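Local coordinates for protein putative hydantoin racemase (Klebsiella pneumoniae subsp. pneumoniae, PDB 3QVL) that racemises allantoin and probably interconverts the D and L forms of other 5-monosubstituted hydantoins as a member of the HyuE racemase family, at residues 163-166 and 167-171; 237-240 and 241-244; 206-209 and 210-214. All blocks are in the same frame, centred on the assembly; numbering follows the deposited sequence.

Contact 1 of 3, residues 163-166 and 167-171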
ATOM      1  N   ARG A 163      16.019 -10.204  26.610  1.00 22.14           N
ATOM      2  CA  ARG A 163      15.233  -9.653  27.714  1.00 22.38           C
ATOM      3  C   ARG A 163      15.316  -8.125  27.764  1.00 22.38           C
ATOM      4  O   ARG A 163      14.288  -7.448  27.818  1.00 22.30           O
ATOM      5  CB  ARG A 163      15.692 -10.264  29.043  1.00 22.46           C
ATOM      6  CG  ARG A 163      14.906  -9.807  30.261  1.00 23.13           C
ATOM      7  CD  ARG A 163      15.563 -10.291  31.544  1.00 24.33           C
ATOM      8  NE  ARG A 163      15.108  -9.536  32.709  1.00 25.65           N
ATOM      9  CZ  ARG A 163      15.687  -8.429  33.170  1.00 26.11           C
ATOM     10  NH1 ARG A 163      16.759  -7.927  32.569  1.00 26.62           N
ATOM     11  NH2 ARG A 163      15.190  -7.819  34.238  1.00 26.57           N
ATOM     12  N   GLU A 164      16.540  -7.597  27.729  1.00 22.46           N
ATOM     13  CA  GLU A 164      16.782  -6.152  27.772  1.00 22.60           C
ATOM     14  C   GLU A 164      16.180  -5.428  26.570  1.00 22.51           C
ATOM     15  O   GLU A 164      15.625  -4.335  26.709  1.00 22.49           O
ATOM     16  CB  GLU A 164      18.282  -5.858  27.862  1.00 22.72           C
ATOM     17  CG  GLU A 164      18.910  -6.198  29.211  1.00 23.47           C
ATOM     18  CD  GLU A 164      20.423  -6.025  29.228  1.00 24.48           C
ATOM     19  OE1 GLU A 164      20.982  -5.450  28.269  1.00 25.30           O
ATOM     20  OE2 GLU A 164      21.056  -6.466  30.211  1.00 25.19           O
ATOM     21  N   ARG A 165      16.295  -6.043  25.394  1.00 22.39           N
ATOM     22  CA  ARG A 165      15.723  -5.490  24.170  1.00 22.36           C
ATOM     23  C   ARG A 165      14.195  -5.516  24.155  1.00 22.19           C
ATOM     24  O   ARG A 165      13.567  -4.618  23.592  1.00 22.15           O
ATOM     25  CB  ARG A 165      16.293  -6.193  22.937  1.00 22.44           C
ATOM     26  CG  ARG A 165      17.063  -5.262  22.025  1.00 22.98           C
ATOM     27  CD  ARG A 165      16.137  -4.728  20.956  1.00 23.62           C
ATOM     28  NE  ARG A 165      16.412  -3.344  20.575  1.00 24.16           N
ATOM     29  CZ  ARG A 165      15.632  -2.312  20.889  1.00 24.26           C
ATOM     30  NH1 ARG A 165      14.525  -2.491  21.600  1.00 24.12           N
ATOM     31  NH2 ARG A 165      15.958  -1.092  20.487  1.00 24.58           N
ATOM     32  N   CYS A 166      13.612  -6.539  24.777  1.00 22.04           N
ATOM     33  CA  CYS A 166      12.160  -6.633  24.931  1.00 21.97           C
ATOM     34  C   CYS A 166      11.623  -5.523  25.834  1.00 21.98           C
ATOM     35  O   CYS A 166      10.614  -4.892  25.513  1.00 21.88           O
ATOM     36  CB  CYS A 166      11.760  -8.001  25.486  1.00 21.94           C
ATOM     37  SG  CYS A 166      11.903  -9.364  24.312  1.00 21.80           S
ATOM     38  N   ILE A 167      12.309  -5.292  26.954  1.00 21.99           N
ATOM     39  CA  ILE A 167      11.958  -4.224  27.897  1.00 22.10           C
ATOM     40  C   ILE A 167      12.016  -2.855  27.218  1.00 22.18           C
ATOM     41  O   ILE A 167      11.106  -2.035  27.378  1.00 22.15           O
ATOM     42  CB  ILE A 167      12.874  -4.242  29.157  1.00 22.08           C
ATOM     43  CG1 ILE A 167      12.679  -5.542  29.944  1.00 22.07           C
ATOM     44  CG2 ILE A 167      12.589  -3.035  30.061  1.00 22.09           C
ATOM     45  CD1 ILE A 167      13.784  -5.849  30.947  1.00 22.18           C
ATOM     46  N   ARG A 168      13.082  -2.622  26.454  1.00 22.26           N
ATOM     47  CA  ARG A 168      13.267  -1.361  25.742  1.00 22.44           C
ATOM     48  C   ARG A 168      12.238  -1.174  24.625  1.00 22.35           C
ATOM     49  O   ARG A 168      11.773  -0.057  24.387  1.00 22.28           O
ATOM     50  CB  ARG A 168      14.694  -1.249  25.195  1.00 22.55           C
ATOM     51  CG  ARG A 168      15.086   0.166  24.810  1.00 23.27           C
ATOM     52  CD  ARG A 168      16.579   0.409  24.965  1.00 24.54           C
ATOM     53  NE  ARG A 168      17.349  -0.016  23.798  1.00 25.56           N
ATOM     54  CZ  ARG A 168      17.563   0.734  22.719  1.00 26.02           C
ATOM     55  NH1 ARG A 168      17.055   1.959  22.634  1.00 26.34           N
ATOM     56  NH2 ARG A 168      18.287   0.257  21.716  1.00 26.32           N
ATOM     57  N   ALA A 169      11.885  -2.271  23.955  1.00 22.29           N
ATOM     58  CA  ALA A 169      10.872  -2.255  22.898  1.00 22.28           C
ATOM     59  C   ALA A 169       9.499  -1.853  23.433  1.00 22.26           C
ATOM     60  O   ALA A 169       8.803  -1.041  22.823  1.00 22.23           O
ATOM     61  CB  ALA A 169      10.801  -3.612  22.208  1.00 22.28           C
ATOM     62  N   LEU A 170       9.122  -2.416  24.579  1.00 22.25           N
ATOM     63  CA  LEU A 170       7.827  -2.134  25.203  1.00 22.29           C
ATOM     64  C   LEU A 170       7.723  -0.702  25.729  1.00 22.24           C
ATOM     65  O   LEU A 170       6.623  -0.168  25.878  1.00 22.28           O
ATOM     66  CB  LEU A 170       7.541  -3.132  26.331  1.00 22.33           C
ATOM     67  CG  LEU A 170       7.369  -4.607  25.955  1.00 22.45           C
ATOM     68  CD1 LEU A 170       7.480  -5.478  27.196  1.00 22.59           C
ATOM     69  CD2 LEU A 170       6.053  -4.858  25.219  1.00 22.63           C
ATOM     70  N   LYS A 171       8.872  -0.092  26.007  1.00 22.15           N
ATOM     71  CA  LYS A 171       8.927   1.286  26.487  1.00 22.07           C
ATOM     72  C   LYS A 171       8.901   2.295  25.333  1.00 21.93           C
ATOM     73  O   LYS A 171       8.305   3.367  25.456  1.00 21.97           O
ATOM     74  CB  LYS A 171      10.177   1.497  27.349  1.00 22.08           C
ATOM     75  CG  LYS A 171      10.177   2.783  28.170  1.00 22.26           C
TER

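Contact 2 of 3, residues 237-240 and 241-244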
ATOM      1  N   GLY A 237      20.656 -35.518 -10.168  1.00 22.39           N
ATOM      2  CA  GLY A 237      21.725 -35.383  -9.180  1.00 22.84           C
ATOM      3  C   GLY A 237      21.263 -35.432  -7.738  1.00 23.17           C
ATOM      4  O   GLY A 237      20.520 -36.330  -7.343  1.00 23.22           O
ATOM      5  N   GLN A 238      21.699 -34.445  -6.960  1.00 23.52           N
ATOM      6  CA  GLN A 238      21.408 -34.361  -5.526  1.00 23.88           C
ATOM      7  C   GLN A 238      19.915 -34.215  -5.198  1.00 24.01           C
ATOM      8  O   GLN A 238      19.500 -34.451  -4.061  1.00 23.99           O
ATOM      9  CB  GLN A 238      22.205 -33.207  -4.900  1.00 23.94           C
ATOM     10  CG  GLN A 238      21.765 -31.817  -5.359  1.00 24.36           C
ATOM     11  CD  GLN A 238      22.796 -30.738  -5.086  1.00 24.96           C
ATOM     12  OE1 GLN A 238      22.628 -29.920  -4.182  1.00 25.28           O
ATOM     13  NE2 GLN A 238      23.869 -30.730  -5.871  1.00 25.17           N
ATOM     14  N   PHE A 239      19.121 -33.835  -6.198  1.00 24.18           N
ATOM     15  CA  PHE A 239      17.701 -33.536  -5.999  1.00 24.38           C
ATOM     16  C   PHE A 239      16.761 -34.705  -6.313  1.00 24.65           C
ATOM     17  O   PHE A 239      15.558 -34.614  -6.062  1.00 24.64           O
ATOM     18  CB  PHE A 239      17.292 -32.314  -6.830  1.00 24.26           C
ATOM     19  CG  PHE A 239      18.157 -31.104  -6.611  1.00 24.03           C
ATOM     20  CD1 PHE A 239      18.048 -30.353  -5.442  1.00 23.72           C
ATOM     21  CD2 PHE A 239      19.070 -30.705  -7.580  1.00 23.77           C
ATOM     22  CE1 PHE A 239      18.846 -29.228  -5.240  1.00 23.70           C
ATOM     23  CE2 PHE A 239      19.870 -29.580  -7.390  1.00 23.69           C
ATOM     24  CZ  PHE A 239      19.758 -28.841  -6.217  1.00 23.63           C
ATOM     25  N   GLN A 240      17.309 -35.796  -6.847  1.00 25.01           N
ATOM     26  CA  GLN A 240      16.500 -36.922  -7.340  1.00 25.38           C
ATOM     27  C   GLN A 240      15.638 -37.634  -6.283  1.00 25.51           C
ATOM     28  O   GLN A 240      14.684 -38.334  -6.630  1.00 25.64           O
ATOM     29  CB  GLN A 240      17.367 -37.932  -8.110  1.00 25.45           C
ATOM     30  CG  GLN A 240      18.438 -38.648  -7.292  1.00 25.95           C
ATOM     31  CD  GLN A 240      19.410 -39.434  -8.161  1.00 26.57           C
ATOM     32  OE1 GLN A 240      20.610 -39.160  -8.173  1.00 26.91           O
ATOM     33  NE2 GLN A 240      18.891 -40.414  -8.895  1.00 26.87           N
ATOM     34  N   SER A 241      15.968 -37.442  -5.007  1.00 25.65           N
ATOM     35  CA  SER A 241      15.251 -38.101  -3.912  1.00 25.81           C
ATOM     36  C   SER A 241      14.139 -37.243  -3.293  1.00 25.86           C
ATOM     37  O   SER A 241      13.435 -37.696  -2.385  1.00 25.81           O
ATOM     38  CB  SER A 241      16.236 -38.547  -2.827  1.00 25.84           C
ATOM     39  OG  SER A 241      16.889 -37.437  -2.238  1.00 26.09           O
ATOM     40  N   LEU A 242      13.978 -36.017  -3.792  1.00 25.91           N
ATOM     41  CA  LEU A 242      13.044 -35.048  -3.203  1.00 26.03           C
ATOM     42  C   LEU A 242      11.565 -35.335  -3.465  1.00 26.17           C
ATOM     43  O   LEU A 242      10.716 -35.013  -2.630  1.00 26.17           O
ATOM     44  CB  LEU A 242      13.386 -33.622  -3.649  1.00 25.97           C
ATOM     45  CG  LEU A 242      14.644 -32.959  -3.076  1.00 25.90           C
ATOM     46  CD1 LEU A 242      14.903 -31.629  -3.763  1.00 25.67           C
ATOM     47  CD2 LEU A 242      14.548 -32.771  -1.565  1.00 25.76           C
ATOM     48  N   ASN A 243      11.256 -35.922  -4.619  1.00 26.33           N
ATOM     49  CA  ASN A 243       9.868 -36.207  -4.987  1.00 26.53           C
ATOM     50  C   ASN A 243       9.672 -37.612  -5.578  1.00 26.69           C
ATOM     51  O   ASN A 243       9.538 -37.763  -6.796  1.00 26.68           O
ATOM     52  CB  ASN A 243       9.336 -35.123  -5.938  1.00 26.49           C
ATOM     53  CG  ASN A 243       7.820 -35.167  -6.104  1.00 26.47           C
ATOM     54  OD1 ASN A 243       7.100 -35.727  -5.275  1.00 26.39           O
ATOM     55  ND2 ASN A 243       7.331 -34.564  -7.182  1.00 26.40           N
ATOM     56  N   PRO A 244       9.660 -38.648  -4.713  1.00 26.90           N
ATOM     57  CA  PRO A 244       9.450 -40.024  -5.165  1.00 27.06           C
ATOM     58  C   PRO A 244       7.969 -40.388  -5.312  1.00 27.24           C
ATOM     59  O   PRO A 244       7.644 -41.498  -5.744  1.00 27.32           O
ATOM     60  CB  PRO A 244      10.092 -40.851  -4.051  1.00 27.06           C
ATOM     61  CG  PRO A 244       9.895 -40.031  -2.827  1.00 26.97           C
ATOM     62  CD  PRO A 244       9.907 -38.586  -3.258  1.00 26.88           C
TER
HETATM   63  O   HOH W   1      12.170 -38.001  -7.599  1.00 50.87           O

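Contact 3 of 3, residues 206-209 and 210-214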
ATOM      1  N   ALA A 206       3.549 -21.760  18.651  1.00 13.60           N
ATOM      2  CA  ALA A 206       2.396 -21.236  17.918  1.00 13.55           C
ATOM      3  C   ALA A 206       2.078 -22.052  16.665  1.00 13.52           C
ATOM      4  O   ALA A 206       0.911 -22.345  16.393  1.00 13.43           O
ATOM      5  CB  ALA A 206       2.618 -19.772  17.559  1.00 13.52           C
ATOM      6  N   ALA A 207       3.117 -22.424  15.919  1.00 13.53           N
ATOM      7  CA  ALA A 207       2.959 -23.203  14.689  1.00 13.60           C
ATOM      8  C   ALA A 207       2.422 -24.603  14.968  1.00 13.65           C
ATOM      9  O   ALA A 207       1.603 -25.118  14.206  1.00 13.56           O
ATOM     10  CB  ALA A 207       4.271 -23.274  13.923  1.00 13.57           C
ATOM     11  N   VAL A 208       2.885 -25.205  16.063  1.00 13.76           N
ATOM     12  CA  VAL A 208       2.386 -26.507  16.514  1.00 13.98           C
ATOM     13  C   VAL A 208       0.876 -26.440  16.747  1.00 14.13           C
ATOM     14  O   VAL A 208       0.133 -27.319  16.302  1.00 14.11           O
ATOM     15  CB  VAL A 208       3.130 -26.997  17.789  1.00 14.00           C
ATOM     16  CG1 VAL A 208       2.426 -28.197  18.421  1.00 14.02           C
ATOM     17  CG2 VAL A 208       4.573 -27.349  17.455  1.00 14.04           C
ATOM     18  N   LYS A 209       0.430 -25.380  17.419  1.00 14.34           N
ATOM     19  CA  LYS A 209      -0.992 -25.184  17.701  1.00 14.57           C
ATOM     20  C   LYS A 209      -1.805 -24.929  16.431  1.00 14.68           C
ATOM     21  O   LYS A 209      -2.968 -25.325  16.351  1.00 14.68           O
ATOM     22  CB  LYS A 209      -1.212 -24.052  18.713  1.00 14.58           C
ATOM     23  CG  LYS A 209      -0.471 -24.198  20.055  1.00 14.84           C
ATOM     24  CD  LYS A 209      -0.575 -25.594  20.676  1.00 15.28           C
ATOM     25  CE  LYS A 209      -1.937 -25.860  21.294  1.00 15.33           C
ATOM     26  NZ  LYS A 209      -1.999 -27.235  21.872  1.00 15.64           N
ATOM     27  N   MET A 210      -1.187 -24.274  15.446  1.00 14.84           N
ATOM     28  CA  MET A 210      -1.838 -24.022  14.157  1.00 15.05           C
ATOM     29  C   MET A 210      -2.051 -25.313  13.371  1.00 15.11           C
ATOM     30  O   MET A 210      -3.118 -25.517  12.787  1.00 15.07           O
ATOM     31  CB  MET A 210      -1.052 -23.006  13.319  1.00 15.12           C
ATOM     32  CG  MET A 210      -1.040 -21.576  13.864  1.00 15.53           C
ATOM     33  SD  MET A 210      -2.664 -20.889  14.269  1.00 16.73           S
ATOM     34  CE  MET A 210      -2.772 -21.283  16.018  1.00 16.52           C
ATOM     35  N   VAL A 211      -1.036 -26.176  13.366  1.00 15.18           N
ATOM     36  CA  VAL A 211      -1.135 -27.487  12.722  1.00 15.29           C
ATOM     37  C   VAL A 211      -2.231 -28.324  13.386  1.00 15.37           C
ATOM     38  O   VAL A 211      -3.089 -28.881  12.699  1.00 15.37           O
ATOM     39  CB  VAL A 211       0.218 -28.250  12.731  1.00 15.25           C
ATOM     40  CG1 VAL A 211       0.050 -29.654  12.166  1.00 15.33           C
ATOM     41  CG2 VAL A 211       1.270 -27.493  11.933  1.00 15.29           C
ATOM     42  N   GLU A 212      -2.204 -28.387  14.718  1.00 15.50           N
ATOM     43  CA  GLU A 212      -3.226 -29.097  15.493  1.00 15.66           C
ATOM     44  C   GLU A 212      -4.630 -28.577  15.192  1.00 15.69           C
ATOM     45  O   GLU A 212      -5.569 -29.362  15.047  1.00 15.69           O
ATOM     46  CB  GLU A 212      -2.951 -28.980  16.993  1.00 15.74           C
ATOM     47  CG  GLU A 212      -1.816 -29.857  17.498  1.00 16.05           C
ATOM     48  CD  GLU A 212      -1.492 -29.617  18.962  1.00 16.60           C
ATOM     49  OE1 GLU A 212      -1.819 -28.530  19.479  1.00 17.01           O
ATOM     50  OE2 GLU A 212      -0.907 -30.515  19.598  1.00 16.78           O
ATOM     51  N   SER A 213      -4.758 -27.254  15.100  1.00 15.70           N
ATOM     52  CA  SER A 213      -6.032 -26.607  14.794  1.00 15.76           C
ATOM     53  C   SER A 213      -6.549 -26.986  13.408  1.00 15.83           C
ATOM     54  O   SER A 213      -7.710 -27.368  13.263  1.00 15.79           O
ATOM     55  CB  SER A 213      -5.908 -25.087  14.918  1.00 15.73           C
ATOM     56  OG  SER A 213      -5.624 -24.711  16.253  1.00 15.56           O
ATOM     57  N   LEU A 214      -5.680 -26.892  12.401  1.00 15.95           N
ATOM     58  CA  LEU A 214      -6.046 -27.226  11.024  1.00 16.08           C
ATOM     59  C   LEU A 214      -6.439 -28.696  10.864  1.00 16.25           C
ATOM     60  O   LEU A 214      -7.389 -29.012  10.146  1.00 16.21           O
ATOM     61  CB  LEU A 214      -4.921 -26.850  10.052  1.00 16.03           C
ATOM     62  CG  LEU A 214      -4.714 -25.351   9.791  1.00 16.02           C
ATOM     63  CD1 LEU A 214      -3.349 -25.089   9.175  1.00 15.94           C
ATOM     64  CD2 LEU A 214      -5.822 -24.769   8.916  1.00 15.79           C
TER

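Contact 1 of 3, residues 163-166 and 167-171
Arg165 and Arg168, with Arg163 and Ile167 beside them, make a local i to i+3 and i to i+4 contact within helix 157-172, at the periphery of the Asp/Glu racemase fold. Four backbone bonds of the alpha-helical pattern join the two segments, from Ile167 N to Arg163 O through to Leu170 N to Cys166 O. On one flank Arg163 and Ile167 run side by side in the same direction. The Arg163 chain is extended, with CG anti to the backbone N (chi1 -178°), and its flat end stands over Ile167: CD1 sits above the centre of one guanidinium face, 3.9 Å from CZ. NE of Arg163 pairs with Glu195 of helix 189-196 and NH1 with Glu160, which helps fix the face in place. On the other flank the Arg165 chain bends at chi2 (-93°) and chi3, which carries its end forward along the helix, to Arg168. NH2 of Arg165 comes 3.0 Å from NH2 of Arg168 and lies over the rim of the Arg168 guanidinium face, with the two planes 33° apart. Both groups are donors, so no hydrogen bond can form between these nitrogens. Underneath, Cys166 and Ala169 face inward onto Ile178 of strand 177-180. Arg168 NH1 is also paired with Glu172, one turn on. Two like charges this close should repel, and the carboxylate of Glu172 probably offsets part of that cost, whereas Arg163 combines an apolar contact through its face with salt bridges through its nitrogens.

Contact 2 of 3, residues 237-240 and 241-244
Phe239 and Leu242, three residues apart, lie side by side and point the same way, brought together by a type I beta turn that runs from Phe239 to Leu242. The leucine meets the ring from its rim and does not cover a face: Leu242 CD1 lies at the edge, near the ring plane, 3.8 Å from Phe239 CD1. The same methyl is 3.9 Å from Phe239 CB, so it nestles into the corner between the ring and the root of the side chain. Both residues carry CG anti to their carbonyl carbon (chi1 -53° for Phe239 and -72° for Leu242), and this shared choice sends the two apolar groups off the turn together. One face of the ring is taken by the preceding residue, Gln238, whose CG sits 3.5 Å above the plane of the Phe239 ring, over its centre. Edge and face are thus met by different aliphatic groups.

The turn itself is closed by the hydrogen bond from Leu242 N to Phe239 O, 3.1 Å long and nearly straight at the hydrogen (163°), although the donor stands well above the carbonyl plane. Gln240 and Ser241 occupy the corners of the turn and are exposed. A water bridges the two segments, donating to Gln240 O at 2.7 Å and, weakly, to Asn243 O at 2.8 Å.

Among its neighbours, this C-terminal loop after helix 203-216 lies against helix 48-68, where Leu242 touches Leu59 and Pro244 touches Arg63 and Glu67. A third subunit closes in as well: Phe239 packs on Gly41 of that neighbouring chain, and Leu242 on its Ile53.

Contact 3 of 3, residues 206-209 and 210-214
Lys209 and Glu212 form an i to i+3 salt bridge on helix 203-216, which packs against strands 2-7 and 94-96 of one of the two parallel four-stranded sheets of this Asp/Glu racemase fold. Starting at the root of the lysine, CB lies 4.2 Å from Met210 CE, the methyl that the bent methionine chain carries back beside it. The lysine then folds on itself: chi1, chi2 and chi3 are all near -60° (chi2 -46°), which curls the chain around toward Glu212. CD is 3.4 Å from Glu212 OE1, and CE follows at 3.2 Å. At the tip, NZ donates to Glu212 OE1 over 2.7 Å, and OE1 receives it on its syn lone pair, the side of the other oxygen. NZ has a further acceptor in Val26 O, while Glu212 OE2 takes hydrogen bonds from Ala28 N and Thr31 OG1. The pair therefore anchors the helix to the segment leading into strand 31-36, and the largely buried lysine charge is met by a carboxylate and a carbonyl. A second subunit covers another side, with Met210 packing on Met210 of that neighbouring chain. Back at the lysine's own backbone, Lys209 O accepts two bonds from a single residue: Ser213 N at 2.9 Å and Ser213 OG at 2.7 Å, reaching it from opposite faces of the carbonyl plane.

In the fold
The three contacts follow one another along the chain as 1, 3, 2, and none touches another. Contact 1 and contact 2 lie on opposite sides of the chain's centre, their own centres about 45 Å apart. Contact 3 is the most central, about 12 Å from the chain's centre, and its centre is about 28 Å from that of contact 1 and about 29 Å from that of contact 2. The bound dioxoimidazolidinyl acetic acid is about 12 Å from the Ala207 side chain of contact 3 and about 13 Å from that of Arg165 in contact 1, and none of the residues lining its pocket belongs to the three contacts.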